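Side-chain contacts in protein SSD1 (Saccharomyces cerevisiae S288C, PDB 7AM1), which binds mRNA untranslated regions as a translational repressor and is a non-enzymatic pseudonuclease of the RNase II family: residues V642-D645 and Q646-H649; S696-C699 and N700-D704. All coordinates share one frame; numbering follows the deposited sequence.

Contact 1 (V642-D645 and Q646-H649); sequences VDPD and QYGH
With chi1 at -70°, Tyr-647 holds its CG beside the backbone N and sends the ring back along the chain to Pro-644 and Val-642. CA of Pro-644 sits almost over the middle of the ring, 3.6 Å from the Tyr-647 centroid and 12° off the ring normal, a CH-pi contact made by the backbone carbon. The proline lies alongside, its CB 4.0 Å from Tyr-647 CE2. Val-642 comes from another direction: its CB lies in the ring plane at the edge, and CG1 is 3.8 Å from Tyr-647 CE1. What folds the chain so tightly, in this surface loop of the RNB domain, is a type I beta turn over 643-646, closed by Gln-646 N donating to Asp-643 O at 2.8 Å. An Asx turn reinforces it: Asp-645 N gives a short, fairly straight bond (2.6 Å, 165°) to the anti lone pair of Asp-643 OD1. Proline suits the second position of such a turn because its ring fixes phi near -60°. The hydroxyl of Tyr-647 is taken by Ala-639 O, while Tyr-565 meets the ring edge-to-face and Phe-637 packs against it too.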
loop_
_atom_site.group_PDB
_atom_site.type_symbol
_atom_site.label_atom_id
_atom_site.label_comp_id
_atom_site.label_asym_id
_atom_site.label_seq_id
_atom_site.Cartn_x
_atom_site.Cartn_y
_atom_site.Cartn_z
ATOM N N VAL A 642 -16.798 17.757 6.975
ATOM C CA VAL A 642 -16.949 17.349 5.585
ATOM C C VAL A 642 -18.417 17.453 5.200
ATOM O O VAL A 642 -19.313 17.225 6.018
ATOM C CB VAL A 642 -16.421 15.911 5.359
ATOM C CG1 VAL A 642 -16.811 15.380 3.980
ATOM C CG2 VAL A 642 -14.907 15.869 5.531
ATOM N N ASP A 643 -18.660 17.806 3.945
ATOM C CA ASP A 643 -20.025 17.874 3.443
ATOM C C ASP A 643 -20.646 16.479 3.459
ATOM O O ASP A 643 -20.027 15.527 2.965
ATOM C CB ASP A 643 -20.040 18.453 2.027
ATOM C CG ASP A 643 -21.447 18.657 1.496
ATOM O OD1 ASP A 643 -22.221 17.679 1.455
ATOM O OD2 ASP A 643 -21.788 19.802 1.129
ATOM N N PRO A 644 -21.850 16.308 4.016
ATOM C CA PRO A 644 -22.438 14.960 4.085
ATOM C C PRO A 644 -22.669 14.322 2.723
ATOM O O PRO A 644 -22.952 13.120 2.666
ATOM C CB PRO A 644 -23.769 15.187 4.819
ATOM C CG PRO A 644 -23.567 16.434 5.590
ATOM C CD PRO A 644 -22.656 17.294 4.760
ATOM N N ASP A 645 -22.542 15.074 1.633
ATOM C CA ASP A 645 -22.615 14.493 0.301
ATOM C C ASP A 645 -21.306 13.841 -0.124
ATOM O O ASP A 645 -21.262 13.222 -1.193
ATOM C CB ASP A 645 -22.990 15.572 -0.719
ATOM C CG ASP A 645 -24.456 15.959 -0.654
ATOM O OD1 ASP A 645 -25.266 15.173 -0.122
ATOM O OD2 ASP A 645 -24.797 17.062 -1.129
ATOM N N GLN A 646 -20.253 13.947 0.691
ATOM C CA GLN A 646 -18.931 13.447 0.329
ATOM C C GLN A 646 -18.382 12.497 1.387
ATOM O O GLN A 646 -17.165 12.407 1.581
ATOM C CB GLN A 646 -17.966 14.610 0.099
ATOM C CG GLN A 646 -18.396 15.548 -1.019
ATOM C CD GLN A 646 -18.498 14.846 -2.362
ATOM O OE1 GLN A 646 -17.788 13.874 -2.624
ATOM N NE2 GLN A 646 -19.388 15.334 -3.218
ATOM N N TYR A 647 -19.267 11.771 2.068
ATOM C CA TYR A 647 -18.874 10.750 3.029
ATOM C C TYR A 647 -18.560 9.410 2.374
ATOM O O TYR A 647 -18.138 8.481 3.071
ATOM C CB TYR A 647 -19.987 10.543 4.061
ATOM C CG TYR A 647 -20.219 11.668 5.050
ATOM C CD1 TYR A 647 -19.366 12.768 5.135
ATOM C CD2 TYR A 647 -21.304 11.616 5.913
ATOM C CE1 TYR A 647 -19.600 13.777 6.056
ATOM C CE2 TYR A 647 -21.544 12.610 6.823
ATOM C CZ TYR A 647 -20.698 13.687 6.899
ATOM O OH TYR A 647 -20.970 14.665 7.828
ATOM N N GLY A 648 -18.749 9.290 1.062
ATOM C CA GLY A 648 -18.692 7.991 0.427
ATOM C C GLY A 648 -17.301 7.387 0.423
ATOM O O GLY A 648 -16.282 8.080 0.438
ATOM N N HIS A 649 -17.280 6.060 0.430
ATOM C CA HIS A 649 -16.069 5.250 0.310
ATOM C C HIS A 649 -16.148 4.609 -1.075
ATOM O O HIS A 649 -16.821 3.587 -1.259
ATOM C CB HIS A 649 -16.000 4.222 1.431
ATOM C CG HIS A 649 -14.643 3.615 1.626
ATOM N ND1 HIS A 649 -13.972 2.945 0.628
ATOM C CD2 HIS A 649 -13.849 3.551 2.721
ATOM C CE1 HIS A 649 -12.814 2.510 1.094
ATOM N NE2 HIS A 649 -12.716 2.862 2.364
#

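Contact 2 (S696-C699 and N700-D704); sequences SEYC and NFKKD
Glu-697 OE1 is gripped twice, by Asn-700 ND2 from the next turn of the helix and by Arg-635 in a salt bridge from strand 635-638. The hydrogen bond from Asn-700 ND2 to Glu-697 OE1 is 3.0 Å long and nearly straight (170°); the donor stands 60° above the carboxylate plane, while OE1 lies in the plane of the Asn-700 amide. Asn-700 OD1 accepts from the backbone N of Tyr-636, so both ends of the amide are engaged and its flip state is well defined. On a different side of the helix, Tyr-698 turns CG anti to the backbone N (chi1 -173°) and runs beside Lys-702, which bends so that CG rides over one face of the ring, 3.8 Å from its centroid and displaced toward the rim. Further along, Lys-702 CD approaches Tyr-698 OH at 3.4 Å. The hydroxyl bonds to Lys-415 O and the Lys-702 ammonium to Asn-323 O. Replacing Tyr-698 by an alanine would probably leave the Lys-702 methylenes without their aromatic support and Lys-415 O without this partner. These are the i to i+3 and i to i+4 spacings that bring side chains together on successive turns of an alpha helix, here helix 689-725.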
loop_
_atom_site.group_PDB
_atom_site.type_symbol
_atom_site.label_atom_id
_atom_site.label_comp_id
_atom_site.label_asym_id
_atom_site.label_seq_id
_atom_site.Cartn_x
_atom_site.Cartn_y
_atom_site.Cartn_z
ATOM N N SER A 696 -7.991 12.288 14.167
ATOM C CA SER A 696 -8.224 11.549 12.931
ATOM C C SER A 696 -7.068 11.721 11.956
ATOM O O SER A 696 -6.639 10.752 11.321
ATOM C CB SER A 696 -9.530 11.998 12.278
ATOM O OG SER A 696 -9.438 13.333 11.813
ATOM N N GLU A 697 -6.540 12.940 11.824
ATOM C CA GLU A 697 -5.450 13.139 10.873
ATOM C C GLU A 697 -4.168 12.457 11.329
ATOM O O GLU A 697 -3.392 11.990 10.490
ATOM C CB GLU A 697 -5.214 14.627 10.624
ATOM C CG GLU A 697 -6.332 15.292 9.839
ATOM C CD GLU A 697 -6.555 14.651 8.469
ATOM O OE1 GLU A 697 -5.753 13.775 8.057
ATOM O OE2 GLU A 697 -7.538 15.032 7.800
ATOM N N TYR A 698 -3.912 12.407 12.637
ATOM C CA TYR A 698 -2.778 11.632 13.130
ATOM C C TYR A 698 -2.965 10.145 12.841
ATOM O O TYR A 698 -2.014 9.457 12.447
ATOM C CB TYR A 698 -2.586 11.870 14.628
ATOM C CG TYR A 698 -1.329 11.234 15.177
ATOM C CD1 TYR A 698 -0.080 11.792 14.927
ATOM C CD2 TYR A 698 -1.387 10.076 15.939
ATOM C CE1 TYR A 698 1.068 11.214 15.419
ATOM C CE2 TYR A 698 -0.239 9.489 16.435
ATOM C CZ TYR A 698 0.983 10.065 16.176
ATOM O OH TYR A 698 2.130 9.488 16.670
ATOM N N CYS A 699 -4.181 9.624 13.053
ATOM C CA CYS A 699 -4.456 8.232 12.704
ATOM C C CYS A 699 -4.182 7.979 11.229
ATOM O O CYS A 699 -3.617 6.942 10.864
ATOM C CB CYS A 699 -5.905 7.863 13.033
ATOM S SG CYS A 699 -6.288 7.671 14.794
ATOM N N ASN A 700 -4.588 8.910 10.362
ATOM C CA ASN A 700 -4.298 8.776 8.940
ATOM C C ASN A 700 -2.797 8.680 8.708
ATOM O O ASN A 700 -2.320 7.832 7.947
ATOM C CB ASN A 700 -4.865 9.972 8.175
ATOM C CG ASN A 700 -6.363 9.911 8.012
ATOM O OD1 ASN A 700 -6.956 8.830 7.972
ATOM N ND2 ASN A 700 -6.990 11.079 7.924
ATOM N N PHE A 701 -2.034 9.562 9.350
ATOM C CA PHE A 701 -0.592 9.577 9.143
ATOM C C PHE A 701 0.034 8.248 9.540
ATOM O O PHE A 701 0.768 7.634 8.758
ATOM C CB PHE A 701 0.023 10.735 9.931
ATOM C CG PHE A 701 1.519 10.756 9.904
ATOM C CD1 PHE A 701 2.200 11.216 8.791
ATOM C CD2 PHE A 701 2.246 10.346 11.010
ATOM C CE1 PHE A 701 3.579 11.237 8.767
ATOM C CE2 PHE A 701 3.633 10.378 10.993
ATOM C CZ PHE A 701 4.295 10.822 9.871
ATOM N N LYS A 702 -0.257 7.779 10.753
ATOM C CA LYS A 702 0.370 6.555 11.235
ATOM C C LYS A 702 -0.132 5.328 10.478
ATOM O O LYS A 702 0.625 4.372 10.289
ATOM C CB LYS A 702 0.145 6.412 12.740
ATOM C CG LYS A 702 0.678 7.613 13.536
ATOM C CD LYS A 702 2.196 7.602 13.784
ATOM C CE LYS A 702 2.716 6.295 14.359
ATOM N NZ LYS A 702 3.944 6.495 15.184
ATOM N N LYS A 703 -1.402 5.320 10.057
ATOM C CA LYS A 703 -1.922 4.172 9.318
ATOM C C LYS A 703 -1.296 4.080 7.932
ATOM O O LYS A 703 -0.912 2.993 7.485
ATOM C CB LYS A 703 -3.444 4.262 9.212
ATOM C CG LYS A 703 -4.078 3.094 8.489
ATOM C CD LYS A 703 -5.515 2.879 8.961
ATOM C CE LYS A 703 -6.111 1.630 8.358
ATOM N NZ LYS A 703 -5.390 0.422 8.844
ATOM N N ASP A 704 -1.152 5.208 7.243
ATOM C CA ASP A 704 -0.498 5.161 5.943
ATOM C C ASP A 704 0.969 4.788 6.092
ATOM O O ASP A 704 1.524 4.113 5.221
ATOM C CB ASP A 704 -0.679 6.496 5.228
ATOM C CG ASP A 704 -2.105 6.700 4.752
ATOM O OD1 ASP A 704 -2.840 5.697 4.638
ATOM O OD2 ASP A 704 -2.501 7.852 4.510
#

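In the fold
Contact 1 is a turn at the surface, contact 2 a buried part of helix 689-725; their centres are 19 Å apart and they do not touch. Both nevertheless work on the same two strands. Strand 635-638 gives Phe-637 to the tyrosine of contact 1 and Arg-635 and Tyr-636 to contact 2, while strand 573-576 offers Arg-576 to a backbone oxygen of contact 1 and Arg-575 to the side chains of contact 2. The chemistry follows the setting. At 642-649 a backbone bond, an Asx bond and one aromatic ring shape the loop; at 696-704 the backbone is already helical, and buried charges are matched by partners elsewhere, among them Asp-530 and Glu-531 for Lys-703.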